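Local coordinates for protein basic helix-loop-helix, putative, expressed (Oryza sativa subsp. japonica, PDB 5LW0) that binds ADP-ribose through the macrodomain held in this chain and probably takes part in ADP-ribosylation-linked repair of DNA interstrand crosslinks, at residues Arg36-Pro41 with Cys122-Asn127; Asp57-Ala62 with Ser88-Lys93; Phe48-Asp53 with Leu192-Asn197; Ala129-Lys134 with Ala160-Pro165. All blocks are in the same frame, centred on the assembly; numbering follows the deposited sequence. Where two conformers were deposited one is given.

Contact 1 (Arg36-Pro41 with Cys122-Asn127)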
# COMPACT_ATOMS: atom_id res chain seq x y z
N ARG A 36 -0.26 11.02 10.11
CA ARG A 36 -0.74 11.46 8.85
C ARG A 36 0.14 10.99 7.69
O ARG A 36 0.12 11.56 6.66
CB ARG A 36 -0.83 13.01 8.84
CG ARG A 36 -1.91 13.55 9.80
CD ARG A 36 -1.92 15.06 9.90
NE ARG A 36 -0.72 15.60 10.54
CZ ARG A 36 0.26 16.25 9.94
NH1 ARG A 36 0.26 16.46 8.64
NH2 ARG A 36 1.30 16.69 10.67
N THR A 37 0.81 9.85 7.91
CA THR A 37 1.67 9.26 6.95
C THR A 37 1.21 7.84 6.64
O THR A 37 0.97 7.04 7.54
CB THR A 37 3.15 9.19 7.42
OG1 THR A 37 3.65 10.49 7.77
CG2 THR A 37 4.04 8.63 6.30
N LEU A 38 1.09 7.57 5.35
CA LEU A 38 0.80 6.24 4.83
C LEU A 38 2.02 5.70 4.10
O LEU A 38 2.53 6.37 3.22
CB LEU A 38 -0.35 6.32 3.77
CG LEU A 38 -0.61 5.02 3.00
CD1 LEU A 38 -1.18 3.97 3.92
CD2 LEU A 38 -1.57 5.30 1.85
N ALA A 39 2.49 4.55 4.50
CA ALA A 39 3.49 3.81 3.71
C ALA A 39 2.75 2.74 2.92
O ALA A 39 1.93 1.98 3.49
CB ALA A 39 4.53 3.19 4.60
N PHE A 40 3.08 2.61 1.67
CA PHE A 40 2.47 1.61 0.85
C PHE A 40 3.49 0.98 -0.06
O PHE A 40 4.43 1.65 -0.55
CB PHE A 40 1.29 2.19 0.01
CG PHE A 40 1.68 3.23 -0.95
CD1 PHE A 40 1.89 4.51 -0.53
CD2 PHE A 40 1.76 2.95 -2.34
CE1 PHE A 40 2.23 5.52 -1.45
CE2 PHE A 40 2.07 3.93 -3.27
CZ PHE A 40 2.29 5.23 -2.82
N PRO A 41 3.29 -0.31 -0.40
CA PRO A 41 4.10 -0.96 -1.40
C PRO A 41 3.47 -0.83 -2.79
O PRO A 41 2.30 -0.41 -2.91
CB PRO A 41 4.02 -2.40 -0.97
CG PRO A 41 2.62 -2.54 -0.52
CD PRO A 41 2.24 -1.19 0.10
N CYS A 122 5.70 5.60 10.57
CA CYS A 122 4.47 5.66 9.71
C CYS A 122 3.41 4.86 10.41
O CYS A 122 3.51 3.65 10.51
CB CYS A 122 4.62 5.12 8.22
SG CYS A 122 6.06 5.76 7.31
N ASN A 123 2.31 5.53 10.77
CA ASN A 123 1.25 4.85 11.58
C ASN A 123 0.31 4.00 10.74
O ASN A 123 -0.36 3.11 11.25
CB ASN A 123 0.40 5.85 12.36
CG ASN A 123 1.14 6.49 13.52
OD1 ASN A 123 2.34 6.46 13.61
ND2 ASN A 123 0.37 7.15 14.37
N VAL A 124 0.17 4.30 9.45
CA VAL A 124 -0.73 3.54 8.62
C VAL A 124 0.08 2.87 7.54
O VAL A 124 0.87 3.51 6.86
CB VAL A 124 -1.82 4.42 7.98
CG1 VAL A 124 -2.81 3.56 7.20
CG2 VAL A 124 -2.53 5.26 9.04
N ILE A 125 -0.11 1.55 7.35
CA ILE A 125 0.54 0.88 6.23
C ILE A 125 -0.47 0.15 5.36
O ILE A 125 -1.53 -0.26 5.82
CB ILE A 125 1.65 -0.08 6.68
CG1 ILE A 125 1.09 -1.22 7.42
CG2 ILE A 125 2.73 0.65 7.51
CD1 ILE A 125 2.15 -2.28 7.77
N ALA A 126 -0.17 0.08 4.07
CA ALA A 126 -1.01 -0.70 3.12
C ALA A 126 -0.46 -2.08 2.89
O ALA A 126 0.77 -2.28 2.88
CB ALA A 126 -1.08 0.04 1.82
N ASN A 127 -1.35 -3.01 2.65
CA ASN A 127 -1.03 -4.38 2.33
C ASN A 127 -1.52 -4.76 0.96
O ASN A 127 -2.62 -4.40 0.57
CB ASN A 127 -1.65 -5.24 3.38
CG ASN A 127 -1.41 -6.71 3.12
OD1 ASN A 127 -0.33 -7.09 2.66
ND2 ASN A 127 -2.40 -7.55 3.44
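The carbonyl O of A39 is gripped twice from the 122-127 side: the N-H of A126 meets it at 2.9 Å, and the CA-H of I125 adds a softer contact. V124 O is held in the same way from the other strand, taking the backbone N of A39 at 3.0 Å and a CA-H from L38. One residue back the ladder slackens, since V124 N reaches T37 O only through a weak bond of 3.4 Å. The two short strands run parallel, their directions 25° apart and their axes 4.7 Å from one another, with L38 beside V124 and A39 beside I125.

Side chains alternate across the sheet. L38 and V124 share one face, where their branches meet at an oblique angle. L38 sends CG anti to its backbone nitrogen (chi1 171°), which carries CD1 to 3.7 Å from V124 CG1. A39 and I125 take the other face; there the methyl of A39 comes within 4.0 Å of C122 SG in one of two conformers of C122. Farther along, F40 CB rests on A126 CB at 3.7 Å while the phenyl ring swings off. P41 CD closes over A126 O at 3.3 Å, and this buried carbonyl has no hydrogen-bond partner in the model.

P41 belongs to the ADP-ribose pocket, so the C-terminal end of strand 37-40 runs to the binding site, as in other macrodomains. These are central strands of the mixed sheet: 74-79 borders 37-40, strand 187-192 borders 124-128, and helix 208-230 covers L38 and A126 through F223, F226 and L222.

Contact 2 (Asp57-Ala62 with Ser88-Lys93)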
# COMPACT_ATOMS: atom_id res chain seq x y z
N ASP A 57 3.50 4.77 -13.86
CA ASP A 57 2.73 5.86 -14.34
C ASP A 57 1.48 6.02 -13.47
O ASP A 57 1.03 7.16 -13.16
CB ASP A 57 2.20 5.58 -15.78
CG ASP A 57 3.27 5.64 -16.87
OD1 ASP A 57 4.33 6.22 -16.68
OD2 ASP A 57 2.95 5.18 -18.01
N ILE A 58 0.83 4.90 -13.18
CA ILE A 58 -0.42 4.92 -12.42
C ILE A 58 -0.21 5.41 -10.97
O ILE A 58 -0.98 6.23 -10.47
CB ILE A 58 -1.10 3.55 -12.47
CG1 ILE A 58 -1.62 3.33 -13.88
CG2 ILE A 58 -2.25 3.42 -11.46
CD1 ILE A 58 -2.08 1.94 -14.14
N ILE A 59 0.87 4.94 -10.34
CA ILE A 59 1.21 5.39 -8.97
C ILE A 59 1.32 6.92 -8.94
O ILE A 59 0.72 7.61 -8.10
CB ILE A 59 2.54 4.76 -8.45
CG1 ILE A 59 2.36 3.27 -8.14
CG2 ILE A 59 2.99 5.45 -7.15
CD1 ILE A 59 3.64 2.48 -8.04
N VAL A 60 2.12 7.46 -9.83
CA VAL A 60 2.40 8.88 -9.82
C VAL A 60 1.17 9.71 -10.15
O VAL A 60 0.90 10.75 -9.54
CB VAL A 60 3.60 9.22 -10.73
CG1 VAL A 60 3.70 10.67 -10.97
CG2 VAL A 60 4.91 8.67 -10.14
N ASP A 61 0.35 9.24 -11.07
CA ASP A 61 -0.93 9.93 -11.33
C ASP A 61 -1.89 9.87 -10.17
O ASP A 61 -2.53 10.86 -9.86
CB ASP A 61 -1.57 9.39 -12.58
CG ASP A 61 -0.84 9.88 -13.87
OD1 ASP A 61 -0.03 10.87 -13.83
OD2 ASP A 61 -1.02 9.26 -14.91
N ALA A 62 -1.99 8.71 -9.50
CA ALA A 62 -2.91 8.57 -8.34
C ALA A 62 -2.44 9.44 -7.16
O ALA A 62 -3.24 10.04 -6.45
CB ALA A 62 -3.00 7.11 -7.89
N SER A 88 12.80 3.17 -8.73
CA SER A 88 13.58 3.97 -9.68
C SER A 88 12.68 4.66 -10.73
O SER A 88 12.82 5.86 -11.00
CB SER A 88 14.62 3.07 -10.39
OG SER A 88 15.41 3.85 -11.27
N LEU A 89 11.67 3.92 -11.24
CA LEU A 89 10.73 4.45 -12.17
C LEU A 89 9.87 5.50 -11.57
O LEU A 89 9.61 6.55 -12.16
CB LEU A 89 9.86 3.34 -12.76
CG LEU A 89 10.56 2.34 -13.72
CD1 LEU A 89 9.74 1.10 -13.93
CD2 LEU A 89 10.85 3.01 -15.02
N VAL A 90 9.37 5.23 -10.36
CA VAL A 90 8.52 6.21 -9.73
C VAL A 90 9.28 7.47 -9.42
O VAL A 90 8.75 8.58 -9.62
CB VAL A 90 7.83 5.61 -8.50
CG1 VAL A 90 7.22 6.66 -7.64
CG2 VAL A 90 6.79 4.60 -8.94
N LYS A 91 10.51 7.36 -8.95
CA LYS A 91 11.33 8.59 -8.68
C LYS A 91 11.44 9.46 -9.95
O LYS A 91 11.29 10.66 -9.89
CB LYS A 91 12.72 8.21 -8.18
CG LYS A 91 12.73 7.79 -6.76
CD LYS A 91 14.16 7.81 -6.23
CE LYS A 91 14.63 6.48 -5.93
NZ LYS A 91 16.07 6.52 -5.48
N GLU A 92 11.72 8.82 -11.08
CA GLU A 92 11.94 9.53 -12.35
C GLU A 92 10.67 10.26 -12.77
O GLU A 92 10.69 11.46 -13.08
CB GLU A 92 12.26 8.53 -13.46
CG GLU A 92 13.65 8.03 -13.55
CD GLU A 92 13.81 6.97 -14.64
OE1 GLU A 92 12.81 6.64 -15.32
OE2 GLU A 92 14.94 6.46 -14.81
N LYS A 93 9.56 9.56 -12.65
CA LYS A 93 8.28 10.10 -13.04
C LYS A 93 7.76 11.15 -12.08
O LYS A 93 7.16 12.14 -12.52
CB LYS A 93 7.28 8.99 -13.27
CG LYS A 93 7.74 8.08 -14.42
CD LYS A 93 6.90 6.86 -14.58
CE LYS A 93 7.45 6.07 -15.79
NZ LYS A 93 6.64 4.89 -16.12
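D57 meets K93 in a salt bridge, D57 OD1 to K93 NZ at 2.7 Å. The side chain of D57 starts out away from the other helix, but the carboxylate turns back to it because CG lies beside the backbone N (chi1 -72°). The ammonium does not approach in the plane of the carboxylate: it sits 57° above it. K93 spans the gap with its chain fully extended beyond CG, so its methylenes pass close to the same oxygen, K93 CE coming to 3.2 Å from D57 OD1.

Two residues on, I59 points toward the 88-93 helix and crosses V90 at about a right angle, touching with its far end: I59 CD1 lies 3.9 Å from V90 CG2. V60 follows and fills the middle, where the two backbones come closest together. Its CG2 does most of the work, standing 4.0 Å from V90 CG1 and 3.9 Å from K93 CB. V90 thus splits its branches, CG1 for V60 and CG2 for I59, while K93 gives V60 its base and D57 its tip.

The segments cross at -47°, with axes 9.3 Å apart. Helices 52-69 and 85-96 are successive crossovers between parallel strands of the sheet, and V90 also rests on F104 and T106 of strand 104-108. S56 OG is a second partner of K93 NZ. Chemically, a small aliphatic core is closed at one rim by an ion pair, and K93 lies near the C-terminal end of helix 85-96, where a positive charge probably suits the helix dipole.

Contact 3 (Phe48-Asp53 with Leu192-Asn197). With AR6 ([(2R,3S,4R,5R)-5-(6-aminopurin-9-yl)-3,4-dihydroxy-oxolan-2-yl]methyl [hydroxy-[[(2R,3S,4R,5S)-3,4,5-trihydroxyoxolan-2-yl]methoxy]phosphoryl] hydrogen phosphate), chain C.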
# COMPACT_ATOMS: atom_id res chain seq x y z
N PHE A 48 1.48 -10.52 -8.65
CA PHE A 48 0.42 -10.30 -9.63
C PHE A 48 0.94 -9.84 -11.05
O PHE A 48 0.15 -9.62 -11.97
CB PHE A 48 -0.63 -9.28 -9.11
CG PHE A 48 -1.70 -9.87 -8.15
CD1 PHE A 48 -1.74 -11.22 -7.83
CD2 PHE A 48 -2.67 -9.05 -7.60
CE1 PHE A 48 -2.70 -11.73 -6.93
CE2 PHE A 48 -3.66 -9.58 -6.76
CZ PHE A 48 -3.64 -10.91 -6.40
N GLN A 49 2.26 -9.68 -11.16
CA GLN A 49 2.95 -9.52 -12.46
C GLN A 49 2.45 -8.39 -13.32
O GLN A 49 2.61 -8.38 -14.57
CB GLN A 49 2.88 -10.85 -13.24
CG GLN A 49 3.60 -11.93 -12.50
CD GLN A 49 3.62 -13.27 -13.24
OE1 GLN A 49 2.87 -13.50 -14.19
NE2 GLN A 49 4.40 -14.18 -12.70
N PHE A 50 2.01 -7.31 -12.68
CA PHE A 50 1.64 -6.13 -13.42
C PHE A 50 2.85 -5.40 -13.94
O PHE A 50 3.79 -5.15 -13.22
CB PHE A 50 0.78 -5.24 -12.55
CG PHE A 50 -0.01 -4.21 -13.28
CD1 PHE A 50 0.55 -3.05 -13.72
CD2 PHE A 50 -1.39 -4.36 -13.45
CE1 PHE A 50 -0.23 -2.06 -14.34
CE2 PHE A 50 -2.16 -3.41 -14.07
CZ PHE A 50 -1.58 -2.23 -14.51
N ASP A 51 2.80 -5.01 -15.22
CA ASP A 51 3.90 -4.26 -15.86
C ASP A 51 4.40 -3.05 -15.06
O ASP A 51 3.61 -2.17 -14.68
CB ASP A 51 3.42 -3.74 -17.19
CG ASP A 51 4.49 -3.10 -17.97
OD1 ASP A 51 4.58 -1.85 -17.93
OD2 ASP A 51 5.16 -3.81 -18.78
N LEU A 52 5.71 -2.98 -14.84
CA LEU A 52 6.26 -1.89 -13.95
C LEU A 52 6.19 -0.54 -14.55
O LEU A 52 6.01 0.47 -13.84
CB LEU A 52 7.74 -2.19 -13.60
CG LEU A 52 8.10 -3.50 -12.97
CD1 LEU A 52 9.53 -3.43 -12.46
CD2 LEU A 52 7.17 -3.82 -11.86
N ASP A 53 6.41 -0.43 -15.86
CA ASP A 53 6.31 0.86 -16.49
C ASP A 53 4.91 1.43 -16.35
O ASP A 53 4.73 2.61 -16.04
CB ASP A 53 6.74 0.80 -17.95
CG ASP A 53 8.20 0.43 -18.09
OD1 ASP A 53 9.04 1.34 -17.89
OD2 ASP A 53 8.51 -0.75 -18.39
N LEU A 192 -6.65 -4.75 -2.80
CA LEU A 192 -6.58 -5.84 -3.81
C LEU A 192 -6.36 -5.18 -5.17
O LEU A 192 -7.26 -4.50 -5.70
CB LEU A 192 -7.83 -6.68 -3.82
CG LEU A 192 -7.76 -7.87 -4.82
CD1 LEU A 192 -6.66 -8.82 -4.45
CD2 LEU A 192 -9.10 -8.56 -4.87
N GLY A 193 -5.20 -5.42 -5.77
CA GLY A 193 -4.96 -4.90 -7.07
C GLY A 193 -5.39 -5.88 -8.17
O GLY A 193 -5.74 -6.98 -7.86
N PRO A 194 -5.28 -5.46 -9.43
CA PRO A 194 -5.52 -6.38 -10.57
C PRO A 194 -4.50 -7.42 -10.65
O PRO A 194 -3.27 -7.20 -10.33
CB PRO A 194 -5.46 -5.45 -11.78
CG PRO A 194 -4.58 -4.35 -11.37
CD PRO A 194 -4.87 -4.14 -9.90
N ASN A 195 -4.90 -8.60 -11.13
CA ASN A 195 -3.97 -9.67 -11.27
C ASN A 195 -3.72 -9.98 -12.77
O ASN A 195 -4.66 -10.14 -13.53
CB ASN A 195 -4.46 -10.92 -10.56
CG ASN A 195 -3.66 -12.11 -10.91
OD1 ASN A 195 -2.45 -12.11 -10.87
ND2 ASN A 195 -4.36 -13.19 -11.31
N MET A 196 -2.44 -9.93 -13.15
CA MET A 196 -1.97 -10.36 -14.50
C MET A 196 -1.33 -11.73 -14.54
O MET A 196 -0.87 -12.15 -15.60
CB MET A 196 -0.94 -9.39 -14.99
CG MET A 196 -1.47 -8.09 -15.40
SD MET A 196 -2.87 -8.10 -16.60
CE MET A 196 -3.69 -7.07 -15.38
N ASN A 197 -1.18 -12.38 -13.39
CA ASN A 197 -0.52 -13.68 -13.26
C ASN A 197 -1.56 -14.84 -13.49
O ASN A 197 -2.60 -14.92 -12.79
CB ASN A 197 0.06 -13.81 -11.85
CG ASN A 197 0.90 -15.03 -11.68
OD1 ASN A 197 0.82 -15.97 -12.46
ND2 ASN A 197 1.68 -15.06 -10.63
N1 AR6 C . 8.34 -4.44 2.65
C2 AR6 C . 8.18 -3.62 1.59
N3 AR6 C . 7.89 -4.04 0.37
C4 AR6 C . 7.73 -5.37 0.12
C5 AR6 C . 7.84 -6.33 1.18
C6 AR6 C . 8.16 -5.80 2.51
N6 AR6 C . 8.27 -6.57 3.57
N7 AR6 C . 7.60 -7.60 0.61
C8 AR6 C . 7.32 -7.39 -0.70
N9 AR6 C . 7.38 -6.05 -1.00
PA AR6 C . 3.40 -8.52 -3.64
PB AR6 C . 1.08 -8.21 -5.48
C1' AR6 C . 7.04 -5.38 -2.24
O1A AR6 C . 3.82 -9.74 -4.48
O1B AR6 C . 1.93 -8.27 -6.72
C1D AR6 C . 0.46 -11.71 -1.86
O1D AR6 C . 1.16 -12.72 -1.18
C2' AR6 C . 7.40 -6.08 -3.55
O2' AR6 C . 8.82 -6.01 -3.86
O2A AR6 C . 3.39 -8.61 -2.16
O2B AR6 C . -0.05 -7.22 -5.39
C2D AR6 C . -1.07 -11.90 -1.64
O2D AR6 C . -1.36 -13.17 -0.93
C3' AR6 C . 6.48 -5.38 -4.51
O3' AR6 C . 7.06 -4.14 -5.01
O3A AR6 C . 1.93 -7.99 -4.12
C3D AR6 C . -1.68 -11.86 -3.01
O3D AR6 C . -2.06 -13.24 -3.31
C4' AR6 C . 5.23 -5.07 -3.66
O4' AR6 C . 5.59 -5.30 -2.32
C4D AR6 C . -0.55 -11.38 -3.95
O4D AR6 C . 0.72 -11.66 -3.31
C5' AR6 C . 4.03 -5.92 -4.00
O5' AR6 C . 4.39 -7.31 -4.13
C5D AR6 C . -0.54 -9.88 -4.22
O5D AR6 C . 0.45 -9.68 -5.26
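F48 carries CG beside its backbone N (chi1 -81°), while N195 sends CG anti to its own N (chi1 168°), and the phenyl ring is thereby laid flat under N195 CB. That carbon stands 3.8 Å from the centroid of the F48 ring, a CH-pi contact squarely over the face. The opposite face receives the ADP-ribose, AR6 C5D of the distal ribose lying over the ring centre. At the rim, L192 CD1 comes in the ring plane to 3.9 Å from F48 CE2.

The N of F48 gives AR6 O1B a 3.0 Å bond, and its O accepts M196 N at 2.9 Å in the carbonyl plane. N195 is fixed by an Asx turn, N195 OD1 taking N197 N at 2.8 Å from above the amide plane, and N195 ND2 donates to N197 O. The amides of Q49 and N197 stack with planes 7° apart; N197 ND2 itself bonds D47 O. Beyond them F50 CE2 leans on P194 CG at 3.7 Å, with M196 CE beside it.

So a sandwiched phenylalanine joins two loops beside the ligand, to which S44 and D47 also donate backbone N-H groups. The 48-53 segment runs into helix 52-69, whereas the loop 192-197 leaves strand 187-192. Helix 208-230 lies against both, with L215 touching F50 and P194, and Y208 meeting the F50 ring edge-to-face.

Contact 4 (Ala129-Lys134 with Ala160-Pro165). With AR6 ([(2R,3S,4R,5R)-5-(6-aminopurin-9-yl)-3,4-dihydroxy-oxolan-2-yl]methyl [hydroxy-[[(2R,3S,4R,5S)-3,4,5-trihydroxyoxolan-2-yl]methoxy]phosphoryl] hydrogen phosphate), chain C.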
# COMPACT_ATOMS: atom_id res chain seq x y z
N ALA A 129 -3.06 -7.35 -0.64
CA ALA A 129 -3.80 -8.48 -0.09
C ALA A 129 -4.17 -9.46 -1.15
O ALA A 129 -4.05 -9.19 -2.35
CB ALA A 129 -5.07 -7.94 0.61
N ASN A 130 -4.72 -10.62 -0.72
CA ASN A 130 -5.49 -11.48 -1.63
C ASN A 130 -7.01 -11.36 -1.37
O ASN A 130 -7.43 -10.78 -0.37
CB ASN A 130 -5.00 -12.94 -1.50
CG ASN A 130 -5.15 -13.46 -0.10
OD1 ASN A 130 -6.26 -13.60 0.40
ND2 ASN A 130 -4.02 -13.68 0.58
N TRP A 131 -7.81 -11.89 -2.28
CA TRP A 131 -9.23 -11.55 -2.27
C TRP A 131 -9.95 -12.11 -1.05
O TRP A 131 -10.99 -11.62 -0.66
CB TRP A 131 -9.91 -11.96 -3.57
CG TRP A 131 -10.18 -13.45 -3.78
CD1 TRP A 131 -9.42 -14.34 -4.46
CD2 TRP A 131 -11.39 -14.17 -3.40
NE1 TRP A 131 -10.06 -15.56 -4.52
CE2 TRP A 131 -11.27 -15.47 -3.90
CE3 TRP A 131 -12.57 -13.81 -2.75
CZ2 TRP A 131 -12.24 -16.45 -3.67
CZ3 TRP A 131 -13.53 -14.77 -2.53
CH2 TRP A 131 -13.35 -16.09 -2.96
N ARG A 132 -9.40 -13.17 -0.47
CA ARG A 132 -10.02 -13.81 0.70
C ARG A 132 -9.52 -13.20 2.01
O ARG A 132 -9.95 -13.61 3.10
CB ARG A 132 -9.70 -15.34 0.69
CG ARG A 132 -10.18 -16.09 -0.55
CD ARG A 132 -9.91 -17.62 -0.36
NE ARG A 132 -10.38 -18.46 -1.50
CZ ARG A 132 -9.66 -18.74 -2.62
NH1 ARG A 132 -8.42 -18.25 -2.79
NH2 ARG A 132 -10.20 -19.52 -3.59
N LEU A 133 -8.62 -12.24 1.92
CA LEU A 133 -8.00 -11.56 3.09
C LEU A 133 -7.35 -12.54 4.06
O LEU A 133 -7.56 -12.46 5.27
CB LEU A 133 -9.03 -10.67 3.83
CG LEU A 133 -9.64 -9.56 2.98
CD1 LEU A 133 -10.71 -8.78 3.74
CD2 LEU A 133 -8.57 -8.58 2.55
N LYS A 134 -6.63 -13.52 3.52
CA LYS A 134 -6.00 -14.55 4.35
C LYS A 134 -4.51 -14.26 4.48
O LYS A 134 -3.90 -13.63 3.59
CB LYS A 134 -6.19 -15.93 3.71
CG LYS A 134 -7.62 -16.36 3.57
CD LYS A 134 -8.20 -16.74 4.90
CE LYS A 134 -9.65 -17.20 4.79
NZ LYS A 134 -10.33 -17.08 6.10
N ALA A 160 -14.33 -6.96 7.08
CA ALA A 160 -14.75 -7.44 5.78
C ALA A 160 -14.40 -8.92 5.63
O ALA A 160 -13.46 -9.41 6.27
CB ALA A 160 -14.08 -6.63 4.67
N ASP A 161 -15.13 -9.57 4.73
CA ASP A 161 -14.89 -10.99 4.44
C ASP A 161 -14.19 -11.20 3.11
O ASP A 161 -13.65 -12.26 2.86
CB ASP A 161 -16.20 -11.78 4.41
CG ASP A 161 -17.11 -11.36 3.29
OD1 ASP A 161 -17.49 -10.19 3.27
OD2 ASP A 161 -17.49 -12.20 2.43
N THR A 162 -14.25 -10.21 2.21
CA THR A 162 -13.58 -10.36 0.94
C THR A 162 -13.26 -8.99 0.41
O THR A 162 -13.81 -7.99 0.90
CB THR A 162 -14.44 -11.05 -0.17
OG1 THR A 162 -15.59 -10.23 -0.46
CG2 THR A 162 -14.94 -12.41 0.23
N LEU A 163 -12.38 -8.95 -0.59
CA LEU A 163 -12.20 -7.76 -1.46
C LEU A 163 -12.40 -8.15 -2.89
O LEU A 163 -12.06 -9.30 -3.32
CB LEU A 163 -10.75 -7.21 -1.34
CG LEU A 163 -10.45 -6.45 -0.07
CD1 LEU A 163 -9.00 -5.96 -0.05
CD2 LEU A 163 -11.42 -5.28 0.12
N ARG A 164 -12.89 -7.22 -3.67
CA ARG A 164 -12.88 -7.35 -5.10
C ARG A 164 -11.79 -6.47 -5.66
O ARG A 164 -11.37 -5.49 -4.99
CB ARG A 164 -14.25 -7.04 -5.70
CG ARG A 164 -15.35 -8.03 -5.20
CD ARG A 164 -16.73 -7.73 -5.76
NE ARG A 164 -17.76 -8.59 -5.19
CZ ARG A 164 -19.07 -8.31 -5.21
NH1 ARG A 164 -19.53 -7.15 -5.70
NH2 ARG A 164 -19.92 -9.17 -4.68
N PRO A 165 -11.27 -6.82 -6.86
CA PRO A 165 -10.12 -6.03 -7.38
C PRO A 165 -10.47 -4.57 -7.53
O PRO A 165 -11.55 -4.22 -7.99
CB PRO A 165 -9.80 -6.72 -8.74
CG PRO A 165 -10.30 -8.13 -8.54
CD PRO A 165 -11.62 -7.91 -7.80
N1 AR6 C . 8.34 -4.44 2.65
C2 AR6 C . 8.18 -3.62 1.59
N3 AR6 C . 7.89 -4.04 0.37
C4 AR6 C . 7.73 -5.37 0.12
C5 AR6 C . 7.84 -6.33 1.18
C6 AR6 C . 8.16 -5.80 2.51
N6 AR6 C . 8.27 -6.57 3.57
N7 AR6 C . 7.60 -7.60 0.61
C8 AR6 C . 7.32 -7.39 -0.70
N9 AR6 C . 7.38 -6.05 -1.00
PA AR6 C . 3.40 -8.52 -3.64
PB AR6 C . 1.08 -8.21 -5.48
C1' AR6 C . 7.04 -5.38 -2.24
O1A AR6 C . 3.82 -9.74 -4.48
O1B AR6 C . 1.93 -8.27 -6.72
C1D AR6 C . 0.46 -11.71 -1.86
O1D AR6 C . 1.16 -12.72 -1.18
C2' AR6 C . 7.40 -6.08 -3.55
O2' AR6 C . 8.82 -6.01 -3.86
O2A AR6 C . 3.39 -8.61 -2.16
O2B AR6 C . -0.05 -7.22 -5.39
C2D AR6 C . -1.07 -11.90 -1.64
O2D AR6 C . -1.36 -13.17 -0.93
C3' AR6 C . 6.48 -5.38 -4.51
O3' AR6 C . 7.06 -4.14 -5.01
O3A AR6 C . 1.93 -7.99 -4.12
C3D AR6 C . -1.68 -11.86 -3.01
O3D AR6 C . -2.06 -13.24 -3.31
C4' AR6 C . 5.23 -5.07 -3.66
O4' AR6 C . 5.59 -5.30 -2.32
C4D AR6 C . -0.55 -11.38 -3.95
O4D AR6 C . 0.72 -11.66 -3.31
C5' AR6 C . 4.03 -5.92 -4.00
O5' AR6 C . 4.39 -7.31 -4.13
C5D AR6 C . -0.54 -9.88 -4.22
O5D AR6 C . 0.45 -9.68 -5.26
O HOH W 1 -12.18 -13.77 4.66
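W131 O, carried by a type I turn from N130 to L133, accepts the backbone N of L163 at 3.0 Å and in this way ties the turn to the irregular 160-165 loop. A water carries the pairing one step further, donating to R132 O at 2.7 Å and to D161 O at 2.8 Å.

L133 and L163 form the buried part. They cross at about a right angle, L133 CD2 touching L163 CD1 at 3.7 Å, while the other branch of L133 reaches A160: L133 CD1 lies 4.1 Å from A160 CB. On the outer side the indole of W131 runs alongside T162, whose CG2 meets the ring edge, 3.9 Å from W131 CZ3. R132 folds its CG over one face of that indole.

N130 stands at the ligand end. With its CG set between backbone N and carbonyl (chi1 59°), N130 ND2 donates almost straight (175°) to AR6 O2D at 3.1 Å and also to K134 O. Its OD1 accepts K134 N at 3.1 Å, so the amide is held from both ends and its rotation is fixed for the distal ribose.

Both loops belong to the macro domain. The first leaves strand 124-128 for helix 139-148; the second leads from helix 150-159 into strand 167-172. L163 packs on L192 and V169, which places the contact at the end of the sheet where strands 124-128 and 187-192 finish and the edge strand 167-172 begins.

How the contacts relate
From the N terminus, strand 37-40 comes first and waits for 124-127, so contact 1 closes a long loop at the middle of the sheet. Contact 2 opens and shuts within that loop, pairing the two crossover helices on one flank; F40 of contact 1 touches I59 of contact 2. Segment 48-53 also starts inside it but finds 192-197 only much later, so contacts 1 and 3 cross, and contact 3 encloses both contact 2 and contact 4. Contact 4 begins just after contact 1 ends and ties two loops on the far side of the chain's centre from contact 2. L192 joins contacts 3 and 4, which both touch the ADP-ribose.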